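Local coordinates for protein transcriptional regulator, MarR family (Silicibacter pomeroyi DSS-3, PDB 3BOQ) that probably binds DNA as a transcription factor of the MarR family, carrying a winged helix-turn-helix fold in each chain of a two-chain assembly, at residues A52-A57 against T114-A119; G90-A95 against A106-A111. One frame throughout, in Å; residues are numbered along the deposited sequence.

Contact 1. Residues A52-A57 against T114-A119; sequences AMAQLA and TTFKQA
The phenyl ring of F116 overlaps the side of helix 47-58, lying against the face of 52-57 formed by M53, A54 and A57. Its rim comes closest to the backbone: CE1 of F116 is 3.4 Å from CA of A54, an oblique approach, while the methyl CB of A54 stands 3.6 Å from the same CE1. A57, one turn further on, sets its CB over a ring face in a CH-pi contact, 4.0 Å from the centroid of the F116 ring and 27° off its normal. Alanines suit both places, because a methyl group lets the flat ring come down close to the helix backbone. M53, a selenomethionine, slides past F116 in the opposite direction; its CB is 3.8 Å from CD1 of F116, and its chain, bent at chi3, brings CE back to 4.1 Å from CB of F116. With CG of F116 anti to the backbone N (chi1 177°), the ring projects toward helix 47-58; the segment axes approach to 10.4 Å. The two helices run at 114° to each other, and F50, also on helix 47-58, meets the same ring with nearly parallel planes. An alanine in place of F116 would probably open a gap between the helices and leave the methyl of A57 without its aromatic partner. No hydrogen bond crosses between the segments, so the join rests on dispersion and the exclusion of water, and depends on shape rather than on polar pairing.

Contact 2. Residues G90-A95 against A106-A111; sequences GMVVKA and AKLTDA
The base of the winged helix-turn-helix wing is closed here, where the chain leaving helix 79-88 pairs with the chain about to enter helix 110-130. V92 and L108 form a single beta bridge, their CA atoms 4.3 Å apart. On one side of it V93 N donates to K107 O at 2.8 Å, nearly straight at the hydrogen (165°); on the other T109 N gives its hydrogen to M91 O, also at 2.8 Å, but from well above the carbonyl plane. A water extends the pairing, donating to V93 O and accepting from K107 N.

T109 also joins two helix ends. G90 closes helix 79-88 in a Schellman motif, whose positive phi glycine adopts readily, and the OG1 of T109 donates to G90 O at 2.6 Å. The same hydroxyl N-caps helix 110-130 by accepting from G112 N. Its chi1 of 64° sets OG1 between the backbone N and the carbonyl carbon, and leaves CG2 to pack 3.6 Å from CG2 of V93. Threonine therefore supplies a cap, a donor and a methyl at one position.

In this MarR-type domain the base of the wing also packs on the helices. V92, buried, touches A106 and L108 with its two methyls: CG1 lies 4.1 Å from CB of A106 and CG2 4.3 Å from CD1 of L108. It also packs on L86 and I87 of helix 79-88. The branched aliphatic chains of V92 and L108 suit this apolar side, where both meet L56 of helix 47-58. K107, by contrast, leads its amine outward to a weak hydrogen bond with D61 O.

How the contacts relate
Helix 110-130 serves both contacts: its opening residues belong to contact 2, and a little further along it turns F116 toward helix 47-58 in contact 1. The centres lie about 11 Å apart, and the two sites touch directly. M91 of contact 2 bridges them, its SE standing 3.5 Å from CE of M53 and 3.7 Å from CG2 of T115. L56, on helix 47-58, adds a second join, with CD1 3.8 Å from CD1 of L108 and CD2 3.5 Å from A106 O. Along the chain, both segments of contact 2 fall between those of contact 1. Helix 47-58 thus packs against helix 110-130 and the base of the wing together.

Contact 1. Residues A52-A57 against T114-A119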
ATOM      1  N   ALA B  52      -3.872 -14.003   0.073  1.00 62.79           N
ATOM      2  CA  ALA B  52      -4.629 -14.974  -0.735  1.00 63.35           C
ATOM      3  C   ALA B  52      -5.161 -16.157   0.079  1.00 64.32           C
ATOM      4  O   ALA B  52      -6.342 -16.527  -0.023  1.00 63.48           O
ATOM      5  CB  ALA B  52      -3.787 -15.470  -1.910  1.00 63.16           C
HETATM    6  N   MSE B  53      -4.293 -16.749   0.893  1.00 65.60           N
HETATM    7  CA  MSE B  53      -4.685 -17.900   1.735  1.00 68.80           C
HETATM    8  C   MSE B  53      -5.804 -17.595   2.740  1.00 66.87           C
HETATM    9  O   MSE B  53      -6.636 -18.453   3.029  1.00 67.22           O
HETATM   10  CB  MSE B  53      -3.477 -18.468   2.457  1.00 67.32           C
HETATM   11  CG  MSE B  53      -2.452 -18.998   1.509  1.00 70.66           C
HETATM   12 SE   MSE B  53      -0.750 -19.466   2.356  1.00 79.63          SE
HETATM   13  CE  MSE B  53      -1.335 -21.096   3.346  1.00 76.19           C
ATOM     14  N   ALA B  54      -5.811 -16.374   3.263  1.00 66.14           N
ATOM     15  CA  ALA B  54      -6.829 -15.920   4.181  1.00 65.42           C
ATOM     16  C   ALA B  54      -8.212 -15.931   3.535  1.00 65.24           C
ATOM     17  O   ALA B  54      -9.191 -16.312   4.181  1.00 65.28           O
ATOM     18  CB  ALA B  54      -6.476 -14.516   4.694  1.00 65.48           C
ATOM     19  N   GLN B  55      -8.291 -15.521   2.268  1.00 65.06           N
ATOM     20  CA  GLN B  55      -9.566 -15.497   1.548  1.00 65.40           C
ATOM     21  C   GLN B  55     -10.064 -16.909   1.347  1.00 65.58           C
ATOM     22  O   GLN B  55     -11.240 -17.171   1.530  1.00 65.81           O
ATOM     23  CB  GLN B  55      -9.451 -14.780   0.198  1.00 65.17           C
ATOM     24  CG  GLN B  55      -8.713 -13.464   0.256  1.00 66.10           C
ATOM     25  CD  GLN B  55      -9.070 -12.617   1.495  1.00 67.88           C
ATOM     26  OE1 GLN B  55      -8.178 -12.130   2.205  1.00 68.65           O
ATOM     27  NE2 GLN B  55     -10.369 -12.460   1.763  1.00 66.05           N
ATOM     28  N   LEU B  56      -9.147 -17.814   1.012  1.00 65.87           N
ATOM     29  CA  LEU B  56      -9.467 -19.219   0.820  1.00 66.48           C
ATOM     30  C   LEU B  56      -9.825 -19.921   2.126  1.00 67.53           C
ATOM     31  O   LEU B  56     -10.758 -20.714   2.145  1.00 67.94           O
ATOM     32  CB  LEU B  56      -8.331 -19.955   0.098  1.00 65.90           C
ATOM     33  CG  LEU B  56      -7.847 -19.302  -1.205  1.00 65.58           C
ATOM     34  CD1 LEU B  56      -6.558 -19.922  -1.678  1.00 63.61           C
ATOM     35  CD2 LEU B  56      -8.908 -19.348  -2.300  1.00 65.54           C
ATOM     36  N   ALA B  57      -9.093 -19.653   3.210  1.00 68.36           N
ATOM     37  CA  ALA B  57      -9.452 -20.231   4.513  1.00 69.13           C
ATOM     38  C   ALA B  57     -10.836 -19.768   4.985  1.00 69.84           C
ATOM     39  O   ALA B  57     -11.544 -20.543   5.630  1.00 70.27           O
ATOM     40  CB  ALA B  57      -8.400 -19.937   5.567  1.00 69.18           C
ATOM     41  N   THR B 114      -3.041 -25.802   7.860  1.00 66.91           N
ATOM     42  CA  THR B 114      -2.163 -25.815   9.036  1.00 67.02           C
ATOM     43  C   THR B 114      -1.161 -24.645   9.029  1.00 67.33           C
ATOM     44  O   THR B 114      -0.985 -23.988  10.050  1.00 67.69           O
ATOM     45  CB  THR B 114      -1.395 -27.146   9.132  1.00 67.38           C
ATOM     46  OG1 THR B 114      -2.302 -28.195   9.490  1.00 67.40           O
ATOM     47  CG2 THR B 114      -0.267 -27.062  10.173  1.00 66.72           C
ATOM     48  N   THR B 115      -0.501 -24.412   7.888  1.00 67.59           N
ATOM     49  CA  THR B 115       0.464 -23.319   7.722  1.00 67.97           C
ATOM     50  C   THR B 115      -0.264 -21.972   7.923  1.00 68.54           C
ATOM     51  O   THR B 115       0.253 -21.076   8.586  1.00 68.97           O
ATOM     52  CB  THR B 115       1.204 -23.382   6.326  1.00 67.74           C
ATOM     53  OG1 THR B 115       2.069 -24.527   6.274  1.00 67.64           O
ATOM     54  CG2 THR B 115       2.070 -22.142   6.075  1.00 67.21           C
ATOM     55  N   PHE B 116      -1.474 -21.856   7.383  1.00 68.52           N
ATOM     56  CA  PHE B 116      -2.238 -20.638   7.490  1.00 68.46           C
ATOM     57  C   PHE B 116      -2.516 -20.225   8.942  1.00 69.25           C
ATOM     58  O   PHE B 116      -2.356 -19.055   9.305  1.00 68.51           O
ATOM     59  CB  PHE B 116      -3.565 -20.720   6.714  1.00 68.33           C
ATOM     60  CG  PHE B 116      -4.385 -19.487   6.887  1.00 69.71           C
ATOM     61  CD1 PHE B 116      -3.992 -18.292   6.259  1.00 68.07           C
ATOM     62  CD2 PHE B 116      -5.456 -19.469   7.783  1.00 68.39           C
ATOM     63  CE1 PHE B 116      -4.685 -17.120   6.480  1.00 69.25           C
ATOM     64  CE2 PHE B 116      -6.180 -18.291   8.008  1.00 68.76           C
ATOM     65  CZ  PHE B 116      -5.798 -17.112   7.361  1.00 68.87           C
ATOM     66  N   LYS B 117      -2.945 -21.183   9.765  1.00 70.02           N
ATOM     67  CA  LYS B 117      -3.224 -20.922  11.168  1.00 71.46           C
ATOM     68  C   LYS B 117      -1.960 -20.508  11.943  1.00 71.91           C
ATOM     69  O   LYS B 117      -2.003 -19.526  12.694  1.00 72.22           O
ATOM     70  CB  LYS B 117      -3.956 -22.102  11.822  1.00 71.56           C
ATOM     71  CG  LYS B 117      -5.283 -22.408  11.122  1.00 72.76           C
ATOM     72  CD  LYS B 117      -6.080 -23.557  11.756  1.00 73.25           C
ATOM     73  CE  LYS B 117      -7.235 -23.978  10.826  1.00 74.01           C
ATOM     74  NZ  LYS B 117      -8.028 -25.143  11.309  1.00 74.78           N
ATOM     75  N   GLN B 118      -0.848 -21.224  11.751  1.00 71.84           N
ATOM     76  CA  GLN B 118       0.427 -20.806  12.343  1.00 72.40           C
ATOM     77  C   GLN B 118       0.812 -19.416  11.841  1.00 72.50           C
ATOM     78  O   GLN B 118       1.307 -18.604  12.617  1.00 73.26           O
ATOM     79  CB  GLN B 118       1.580 -21.789  12.036  1.00 72.47           C
ATOM     80  CG  GLN B 118       1.391 -23.259  12.458  1.00 73.02           C
ATOM     81  CD  GLN B 118       2.528 -24.169  11.936  1.00 73.94           C
ATOM     82  OE1 GLN B 118       2.763 -24.288  10.728  1.00 75.71           O
ATOM     83  NE2 GLN B 118       3.235 -24.808  12.856  1.00 76.53           N
ATOM     84  N   ALA B 119       0.585 -19.137  10.552  1.00 71.83           N
ATOM     85  CA  ALA B 119       0.992 -17.863   9.948  1.00 71.54           C
ATOM     86  C   ALA B 119       0.098 -16.703  10.400  1.00 71.98           C
ATOM     87  O   ALA B 119       0.534 -15.536  10.493  1.00 71.40           O
ATOM     88  CB  ALA B 119       1.001 -17.971   8.430  1.00 70.91           C
TER

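Contact 2. Residues G90-A95 against A106-A111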
ATOM      1  N   GLY B  90       2.830 -26.084  -2.414  1.00 59.71           N
ATOM      2  CA  GLY B  90       1.908 -27.026  -1.794  1.00 58.91           C
ATOM      3  C   GLY B  90       0.855 -26.454  -0.857  1.00 59.12           C
ATOM      4  O   GLY B  90       0.362 -27.185  -0.006  1.00 58.82           O
HETATM    5  N   MSE B  91       0.520 -25.160  -1.003  1.00 58.95           N
HETATM    6  CA  MSE B  91      -0.522 -24.500  -0.196  1.00 59.38           C
HETATM    7  C   MSE B  91      -1.925 -24.621  -0.807  1.00 57.92           C
HETATM    8  O   MSE B  91      -2.906 -24.685  -0.095  1.00 57.31           O
HETATM    9  CB  MSE B  91      -0.197 -23.003   0.027  1.00 60.88           C
HETATM   10  CG  MSE B  91       1.209 -22.695   0.608  1.00 64.24           C
HETATM   11 SE   MSE B  91       1.411 -23.191   2.537  1.00 79.55          SE
HETATM   12  CE  MSE B  91       2.124 -25.015   2.457  1.00 64.97           C
ATOM     13  N   VAL B  92      -2.004 -24.633  -2.136  1.00 56.99           N
ATOM     14  CA  VAL B  92      -3.287 -24.661  -2.845  1.00 55.68           C
ATOM     15  C   VAL B  92      -3.324 -25.901  -3.704  1.00 55.14           C
ATOM     16  O   VAL B  92      -2.325 -26.258  -4.306  1.00 55.61           O
ATOM     17  CB  VAL B  92      -3.496 -23.348  -3.692  1.00 56.14           C
ATOM     18  CG1 VAL B  92      -4.605 -23.490  -4.729  1.00 54.77           C
ATOM     19  CG2 VAL B  92      -3.740 -22.148  -2.782  1.00 53.71           C
ATOM     20  N   VAL B  93      -4.472 -26.571  -3.734  1.00 54.89           N
ATOM     21  CA  VAL B  93      -4.629 -27.866  -4.407  1.00 54.25           C
ATOM     22  C   VAL B  93      -4.653 -27.714  -5.930  1.00 54.50           C
ATOM     23  O   VAL B  93      -5.328 -26.823  -6.464  1.00 54.24           O
ATOM     24  CB  VAL B  93      -5.927 -28.598  -3.926  1.00 54.49           C
ATOM     25  CG1 VAL B  93      -6.116 -29.975  -4.613  1.00 53.46           C
ATOM     26  CG2 VAL B  93      -5.932 -28.756  -2.422  1.00 54.23           C
ATOM     27  N   LYS B  94      -3.888 -28.582  -6.605  1.00 54.56           N
ATOM     28  CA  LYS B  94      -3.949 -28.789  -8.047  1.00 54.13           C
ATOM     29  C   LYS B  94      -3.674 -30.256  -8.347  1.00 54.54           C
ATOM     30  O   LYS B  94      -2.549 -30.747  -8.180  1.00 54.47           O
ATOM     31  CB  LYS B  94      -2.965 -27.882  -8.799  1.00 54.43           C
ATOM     32  CG  LYS B  94      -3.027 -27.967 -10.339  1.00 53.91           C
ATOM     33  CD  LYS B  94      -4.398 -27.584 -10.916  1.00 54.39           C
ATOM     34  CE  LYS B  94      -4.619 -28.220 -12.310  1.00 55.73           C
ATOM     35  NZ  LYS B  94      -5.891 -27.801 -12.989  1.00 54.47           N
ATOM     36  N   ALA B  95      -4.731 -30.939  -8.791  1.00 54.45           N
ATOM     37  CA  ALA B  95      -4.696 -32.337  -9.158  1.00 54.48           C
ATOM     38  C   ALA B  95      -4.215 -32.530 -10.604  1.00 54.50           C
ATOM     39  O   ALA B  95      -3.722 -31.583 -11.240  1.00 54.16           O
ATOM     40  CB  ALA B  95      -6.078 -32.957  -8.955  1.00 54.53           C
ATOM     41  N   ALA B 106      -9.984 -22.557  -6.327  1.00 54.17           N
ATOM     42  CA  ALA B 106      -8.816 -22.669  -5.461  1.00 54.14           C
ATOM     43  C   ALA B 106      -9.191 -23.021  -4.018  1.00 54.49           C
ATOM     44  O   ALA B 106     -10.074 -22.401  -3.419  1.00 54.37           O
ATOM     45  CB  ALA B 106      -7.999 -21.383  -5.512  1.00 54.16           C
ATOM     46  N   LYS B 107      -8.517 -24.042  -3.489  1.00 54.88           N
ATOM     47  CA  LYS B 107      -8.710 -24.556  -2.140  1.00 55.42           C
ATOM     48  C   LYS B 107      -7.328 -24.778  -1.529  1.00 55.92           C
ATOM     49  O   LYS B 107      -6.383 -25.183  -2.214  1.00 55.62           O
ATOM     50  CB  LYS B 107      -9.430 -25.906  -2.162  1.00 55.32           C
ATOM     51  CG  LYS B 107     -10.955 -25.907  -2.298  1.00 55.45           C
ATOM     52  CD  LYS B 107     -11.424 -27.370  -2.517  1.00 56.07           C
ATOM     53  CE  LYS B 107     -12.854 -27.516  -3.067  1.00 57.18           C
ATOM     54  NZ  LYS B 107     -13.906 -27.712  -2.004  1.00 56.80           N
ATOM     55  N   LEU B 108      -7.215 -24.515  -0.234  1.00 56.71           N
ATOM     56  CA  LEU B 108      -6.009 -24.831   0.531  1.00 56.86           C
ATOM     57  C   LEU B 108      -5.844 -26.341   0.703  1.00 57.12           C
ATOM     58  O   LEU B 108      -6.800 -27.032   1.048  1.00 57.66           O
ATOM     59  CB  LEU B 108      -6.138 -24.181   1.902  1.00 57.12           C
ATOM     60  CG  LEU B 108      -5.511 -22.859   2.333  1.00 56.32           C
ATOM     61  CD1 LEU B 108      -5.180 -21.876   1.213  1.00 57.46           C
ATOM     62  CD2 LEU B 108      -6.398 -22.273   3.370  1.00 54.05           C
ATOM     63  N   THR B 109      -4.641 -26.855   0.441  1.00 57.07           N
ATOM     64  CA  THR B 109      -4.271 -28.218   0.812  1.00 56.88           C
ATOM     65  C   THR B 109      -4.405 -28.376   2.348  1.00 57.77           C
ATOM     66  O   THR B 109      -4.551 -27.370   3.054  1.00 57.72           O
ATOM     67  CB  THR B 109      -2.811 -28.547   0.368  1.00 56.78           C
ATOM     68  OG1 THR B 109      -1.899 -27.701   1.060  1.00 57.20           O
ATOM     69  CG2 THR B 109      -2.591 -28.335  -1.109  1.00 55.11           C
ATOM     70  N   ASP B 110      -4.363 -29.607   2.884  1.00 58.24           N
ATOM     71  CA  ASP B 110      -4.478 -29.771   4.342  1.00 58.94           C
ATOM     72  C   ASP B 110      -3.340 -29.043   5.047  1.00 59.94           C
ATOM     73  O   ASP B 110      -3.561 -28.362   6.060  1.00 59.91           O
ATOM     74  CB  ASP B 110      -4.490 -31.229   4.768  1.00 58.60           C
ATOM     75  CG  ASP B 110      -5.803 -31.918   4.470  1.00 59.56           C
ATOM     76  OD1 ASP B 110      -6.784 -31.191   4.167  1.00 59.00           O
ATOM     77  OD2 ASP B 110      -5.845 -33.185   4.518  1.00 58.33           O
ATOM     78  N   ALA B 111      -2.136 -29.184   4.486  1.00 60.89           N
ATOM     79  CA  ALA B 111      -0.930 -28.546   4.997  1.00 61.88           C
ATOM     80  C   ALA B 111      -0.931 -27.020   4.790  1.00 62.73           C
ATOM     81  O   ALA B 111      -0.333 -26.290   5.575  1.00 63.28           O
ATOM     82  CB  ALA B 111       0.331 -29.195   4.391  1.00 61.55           C
TER
HETATM   83  O   HOH W   1      -7.762 -26.218  -5.379  1.00 72.27           O